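Xylose isomerase-like TIM barrel domain-containing protein (Parabacteroides distasonis, PDB 4KW2) is of unknown function but adopts a xylose isomerase-like TIM barrel and may act as an isomerase or related enzyme. Local coordinates at residues 41-49 / 250-261. Sequence-based numbering, arbitrary orientation.
With SO4 (sulfate ion), chain B; SO4 (sulfate ion), chain C; EDO (1,2-ethanediol), chain I.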
loop_
_atom_site.group_PDB
_atom_site.type_symbol
_atom_site.label_atom_id
_atom_site.label_comp_id
_atom_site.label_asym_id
_atom_site.label_seq_id
_atom_site.Cartn_x
_atom_site.Cartn_y
_atom_site.Cartn_z
ATOM N N ASP A 41 -9.048 2.786 25.020
ATOM C CA ASP A 41 -8.403 3.898 25.726
ATOM C C ASP A 41 -7.909 4.964 24.747
ATOM O O ASP A 41 -8.027 6.158 25.015
ATOM C CB ASP A 41 -7.218 3.423 26.571
ATOM C CG ASP A 41 -7.614 2.455 27.663
ATOM O OD1 ASP A 41 -8.789 2.443 28.093
ATOM O OD2 ASP A 41 -6.732 1.689 28.096
ATOM N N LYS A 42 -7.345 4.521 23.625
ATOM C CA LYS A 42 -6.913 5.426 22.563
ATOM C C LYS A 42 -8.101 6.139 21.939
ATOM O O LYS A 42 -8.025 7.323 21.629
ATOM C CB LYS A 42 -6.169 4.655 21.475
ATOM C CG LYS A 42 -4.825 4.120 21.923
ATOM C CD LYS A 42 -3.749 5.175 21.812
ATOM C CE LYS A 42 -2.427 4.652 22.347
ATOM N NZ LYS A 42 -1.336 5.613 22.043
ATOM N N THR A 43 -9.186 5.397 21.738
ATOM C CA THR A 43 -10.433 5.948 21.221
ATOM C C THR A 43 -10.965 7.071 22.132
ATOM O O THR A 43 -11.485 8.075 21.644
ATOM C CB THR A 43 -11.469 4.816 21.036
ATOM O OG1 THR A 43 -10.890 3.789 20.217
ATOM C CG2 THR A 43 -12.750 5.317 20.372
ATOM N N GLN A 44 -10.804 6.912 23.447
ATOM C CA GLN A 44 -11.153 7.971 24.403
ATOM C C GLN A 44 -10.271 9.200 24.227
ATOM O O GLN A 44 -10.760 10.327 24.254
ATOM C CB GLN A 44 -11.010 7.484 25.842
ATOM C CG GLN A 44 -12.072 6.501 26.281
ATOM C CD GLN A 44 -11.839 6.015 27.698
ATOM O OE1 GLN A 44 -11.000 5.153 27.945
ATOM N NE2 GLN A 44 -12.580 6.569 28.630
ATOM N N GLN A 45 -8.971 8.980 24.051
ATOM C CA GLN A 45 -8.029 10.087 23.845
ATOM C C GLN A 45 -8.308 10.827 22.536
ATOM O O GLN A 45 -8.094 12.032 22.444
ATOM C CB GLN A 45 -6.590 9.576 23.871
ATOM C CG GLN A 45 -6.166 9.023 25.224
ATOM C CD GLN A 45 -4.935 8.150 25.127
ATOM O OE1 GLN A 45 -3.990 8.474 24.418
ATOM N NE2 GLN A 45 -4.942 7.032 25.839
ATOM N N LEU A 46 -8.791 10.101 21.534
ATOM C CA LEU A 46 -9.201 10.708 20.272
ATOM C C LEU A 46 -10.502 11.497 20.394
ATOM O O LEU A 46 -10.738 12.420 19.621
ATOM C CB LEU A 46 -9.360 9.633 19.197
ATOM C CG LEU A 46 -8.039 9.056 18.682
ATOM C CD1 LEU A 46 -8.252 7.698 18.039
ATOM C CD2 LEU A 46 -7.378 10.023 17.705
ATOM N N GLY A 47 -11.347 11.116 21.348
ATOM C CA GLY A 47 -12.628 11.783 21.570
ATOM C C GLY A 47 -13.725 11.273 20.652
ATOM O O GLY A 47 -14.473 12.066 20.086
HETATM N N MSE A 48 -13.829 9.950 20.516
HETATM C CA MSE A 48 -14.873 9.321 19.693
HETATM C C MSE A 48 -15.737 8.401 20.523
HETATM O O MSE A 48 -15.253 7.755 21.462
HETATM C CB MSE A 48 -14.223 8.539 18.557
HETATM C CG MSE A 48 -13.761 9.487 17.463
HETATM SE SE MSE A 48 -13.044 8.446 15.955
HETATM C CE MSE A 48 -11.308 8.056 16.758
ATOM N N GLY A 49 -17.020 8.323 20.169
ATOM C CA GLY A 49 -18.004 7.581 20.962
ATOM C C GLY A 49 -18.520 6.303 20.327
ATOM O O GLY A 49 -19.522 5.748 20.786
ATOM N N ILE A 250 -2.233 11.147 17.938
ATOM C CA ILE A 250 -3.582 11.525 18.371
ATOM C C ILE A 250 -3.916 12.998 18.097
ATOM O O ILE A 250 -5.017 13.311 17.635
ATOM C CB ILE A 250 -3.794 11.145 19.855
ATOM C CG1 ILE A 250 -4.031 9.632 19.938
ATOM C CG2 ILE A 250 -4.958 11.916 20.466
ATOM C CD1 ILE A 250 -3.874 9.039 21.318
ATOM N N GLN A 251 -2.967 13.891 18.359
ATOM C CA GLN A 251 -3.145 15.315 18.062
ATOM C C GLN A 251 -3.430 15.595 16.589
ATOM O O GLN A 251 -4.311 16.397 16.271
ATOM C CB GLN A 251 -1.922 16.117 18.516
ATOM C CG GLN A 251 -1.806 16.248 20.026
ATOM C CD GLN A 251 -3.115 16.672 20.669
ATOM O OE1 GLN A 251 -3.624 16.000 21.569
ATOM N NE2 GLN A 251 -3.683 17.776 20.186
ATOM N N GLU A 252 -2.699 14.935 15.695
ATOM C CA GLU A 252 -2.886 15.145 14.263
ATOM C C GLU A 252 -4.272 14.711 13.811
ATOM O O GLU A 252 -4.938 15.426 13.060
ATOM C CB GLU A 252 -1.812 14.409 13.451
ATOM C CG GLU A 252 -0.479 15.138 13.426
ATOM C CD GLU A 252 0.650 14.327 12.812
ATOM O OE1 GLU A 252 0.436 13.151 12.443
ATOM O OE2 GLU A 252 1.764 14.877 12.702
ATOM N N ILE A 253 -4.704 13.542 14.273
ATOM C CA ILE A 253 -6.005 13.008 13.888
ATOM C C ILE A 253 -7.127 13.849 14.518
ATOM O O ILE A 253 -8.154 14.088 13.881
ATOM C CB ILE A 253 -6.139 11.510 14.253
ATOM C CG1 ILE A 253 -5.050 10.685 13.556
ATOM C CG2 ILE A 253 -7.511 10.975 13.867
ATOM C CD1 ILE A 253 -5.085 10.733 12.039
ATOM N N ARG A 254 -6.917 14.332 15.740
ATOM C CA ARG A 254 -7.908 15.202 16.385
ATOM C C ARG A 254 -8.206 16.466 15.578
ATOM O O ARG A 254 -9.326 16.975 15.636
ATOM C CB ARG A 254 -7.515 15.539 17.823
ATOM C CG ARG A 254 -7.965 14.465 18.796
ATOM C CD ARG A 254 -7.482 14.711 20.209
ATOM N NE ARG A 254 -8.033 15.921 20.822
ATOM C CZ ARG A 254 -9.277 16.050 21.289
ATOM N NH1 ARG A 254 -10.156 15.059 21.201
ATOM N NH2 ARG A 254 -9.650 17.193 21.849
ATOM N N ASN A 255 -7.233 16.948 14.802
ATOM C CA ASN A 255 -7.484 18.045 13.849
ATOM C C ASN A 255 -8.549 17.727 12.806
ATOM O O ASN A 255 -9.367 18.584 12.474
ATOM C CB ASN A 255 -6.213 18.432 13.110
ATOM C CG ASN A 255 -5.196 19.089 14.006
ATOM O OD1 ASN A 255 -5.548 19.799 14.938
ATOM N ND2 ASN A 255 -3.920 18.859 13.725
ATOM N N SER A 256 -8.523 16.509 12.271
ATOM C CA SER A 256 -9.537 16.085 11.310
ATOM C C SER A 256 -10.854 15.746 12.002
ATOM O O SER A 256 -11.922 16.127 11.528
ATOM C CB SER A 256 -9.053 14.890 10.494
ATOM O OG SER A 256 -8.055 15.298 9.581
ATOM N N LEU A 257 -10.777 15.039 13.126
ATOM C CA LEU A 257 -11.983 14.671 13.879
ATOM C C LEU A 257 -12.796 15.898 14.272
ATOM O O LEU A 257 -14.021 15.842 14.334
ATOM C CB LEU A 257 -11.621 13.849 15.117
ATOM C CG LEU A 257 -11.054 12.459 14.813
ATOM C CD1 LEU A 257 -10.677 11.740 16.100
ATOM C CD2 LEU A 257 -12.040 11.630 14.000
ATOM N N GLU A 258 -12.104 17.008 14.514
ATOM C CA GLU A 258 -12.736 18.293 14.827
ATOM C C GLU A 258 -13.841 18.655 13.828
ATOM O O GLU A 258 -14.961 18.968 14.221
ATOM C CB GLU A 258 -11.664 19.387 14.854
ATOM C CG GLU A 258 -12.153 20.774 15.221
ATOM C CD GLU A 258 -11.045 21.813 15.194
ATOM O OE1 GLU A 258 -9.855 21.429 15.206
ATOM O OE2 GLU A 258 -11.364 23.023 15.168
ATOM N N PHE A 259 -13.528 18.590 12.540
ATOM C CA PHE A 259 -14.493 18.955 11.500
ATOM C C PHE A 259 -15.518 17.852 11.236
ATOM O O PHE A 259 -16.674 18.130 10.919
ATOM C CB PHE A 259 -13.766 19.306 10.209
ATOM C CG PHE A 259 -12.844 20.477 10.343
ATOM C CD1 PHE A 259 -13.345 21.772 10.329
ATOM C CD2 PHE A 259 -11.478 20.287 10.509
ATOM C CE1 PHE A 259 -12.497 22.856 10.462
ATOM C CE2 PHE A 259 -10.624 21.367 10.639
ATOM C CZ PHE A 259 -11.133 22.654 10.616
ATOM N N LEU A 260 -15.087 16.601 11.361
ATOM C CA LEU A 260 -15.973 15.464 11.157
ATOM C C LEU A 260 -17.051 15.383 12.232
ATOM O O LEU A 260 -18.152 14.913 11.964
ATOM C CB LEU A 260 -15.174 14.165 11.144
ATOM C CG LEU A 260 -14.201 14.007 9.981
ATOM C CD1 LEU A 260 -13.265 12.840 10.256
ATOM C CD2 LEU A 260 -14.947 13.812 8.671
ATOM N N GLN A 261 -16.728 15.844 13.437
ATOM C CA GLN A 261 -17.646 15.774 14.576
ATOM C C GLN A 261 -18.421 17.058 14.822
ATOM O O GLN A 261 -19.624 17.003 15.033
ATOM C CB GLN A 261 -16.886 15.407 15.848
ATOM C CG GLN A 261 -16.501 13.944 15.907
ATOM C CD GLN A 261 -15.633 13.626 17.102
ATOM O OE1 GLN A 261 -14.758 14.411 17.470
ATOM N NE2 GLN A 261 -15.867 12.468 17.715
HETATM S S SO4 B . -6.353 18.787 22.685
HETATM O O1 SO4 B . -7.807 18.991 22.854
HETATM O O2 SO4 B . -5.806 18.164 23.905
HETATM O O3 SO4 B . -6.093 17.915 21.516
HETATM O O4 SO4 B . -5.701 20.097 22.479
HETATM S S SO4 C . 0.010 8.742 20.157
HETATM O O1 SO4 C . -0.595 10.013 19.702
HETATM O O2 SO4 C . 0.187 8.787 21.629
HETATM O O3 SO4 C . -0.863 7.590 19.804
HETATM O O4 SO4 C . 1.322 8.589 19.482
HETATM C C1 EDO I . -19.340 11.136 21.912
HETATM O O1 EDO I . -20.414 10.991 20.968
HETATM C C2 EDO I . -18.170 11.883 21.276
HETATM O O2 EDO I . -17.011 11.802 22.118
HETATM O O HOH W 1 -12.368 14.512 18.687
HETATM O O HOH W 2 -17.757 10.256 17.914
#
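Arg-254 reaches from helix 250-262 to the C-terminal end of helix 36-46, and its atoms can be followed outward. From CB the chain is extended as far as CD: CG passes Leu-46 O, and Arg-254 CD lies 3.5 Å from Gln-45 O. A bend at chi3 then turns the guanidinium so that NE and NH2 face a sulfate ion, probably from the crystallisation liquor, whereas NH1 is turned to the helix end. NE bonds to sulfate O3, which Gln-251 NE2 also holds, and NH2 to O1. Arg-254 NH1 donates to Leu-46 O at 3.1 Å, a bent bond (142°) whose acceptor lies close to the guanidinium plane, while the donor stands above the carbonyl plane, away from the lone pairs. That carbonyl precedes Gly-47, the positive-phi C-prime residue of a Schellman motif; a CB on Gly-47 would clash with NH1.

Straighter is the bond from Gln-261 NE2 to Gly-47 O, 2.8 Å at 167°, with the acceptor in the amide plane. One water bridges Gln-261 OE1 to Leu-46 O and another joins NE2 to Gly-49 N, so a leucine at Gln-261 would probably leave Gly-47 O without this donor and break both water bridges.

Beneath these polar links, Leu-46 CD2 packs 4.0 Å from Ile-253 CG2 and equally near Ile-250 CG1, while Leu-257 CD1 approaches selenomethionine Met-48 at CE (3.8 Å). Ile-241 of strand 238-241 touches Ile-253, Leu-257 and Met-48, placing this apolar layer against the barrel wall. The short helix segments cross at -56°, joining the first and last helices of the closed eight-stranded barrel. Over the apolar layer, the carbonyls of Leu-46 and Gly-47, at and just beyond the helix end, receive side-chain donors from helix 250-262, which ties that end to the neighbouring helix.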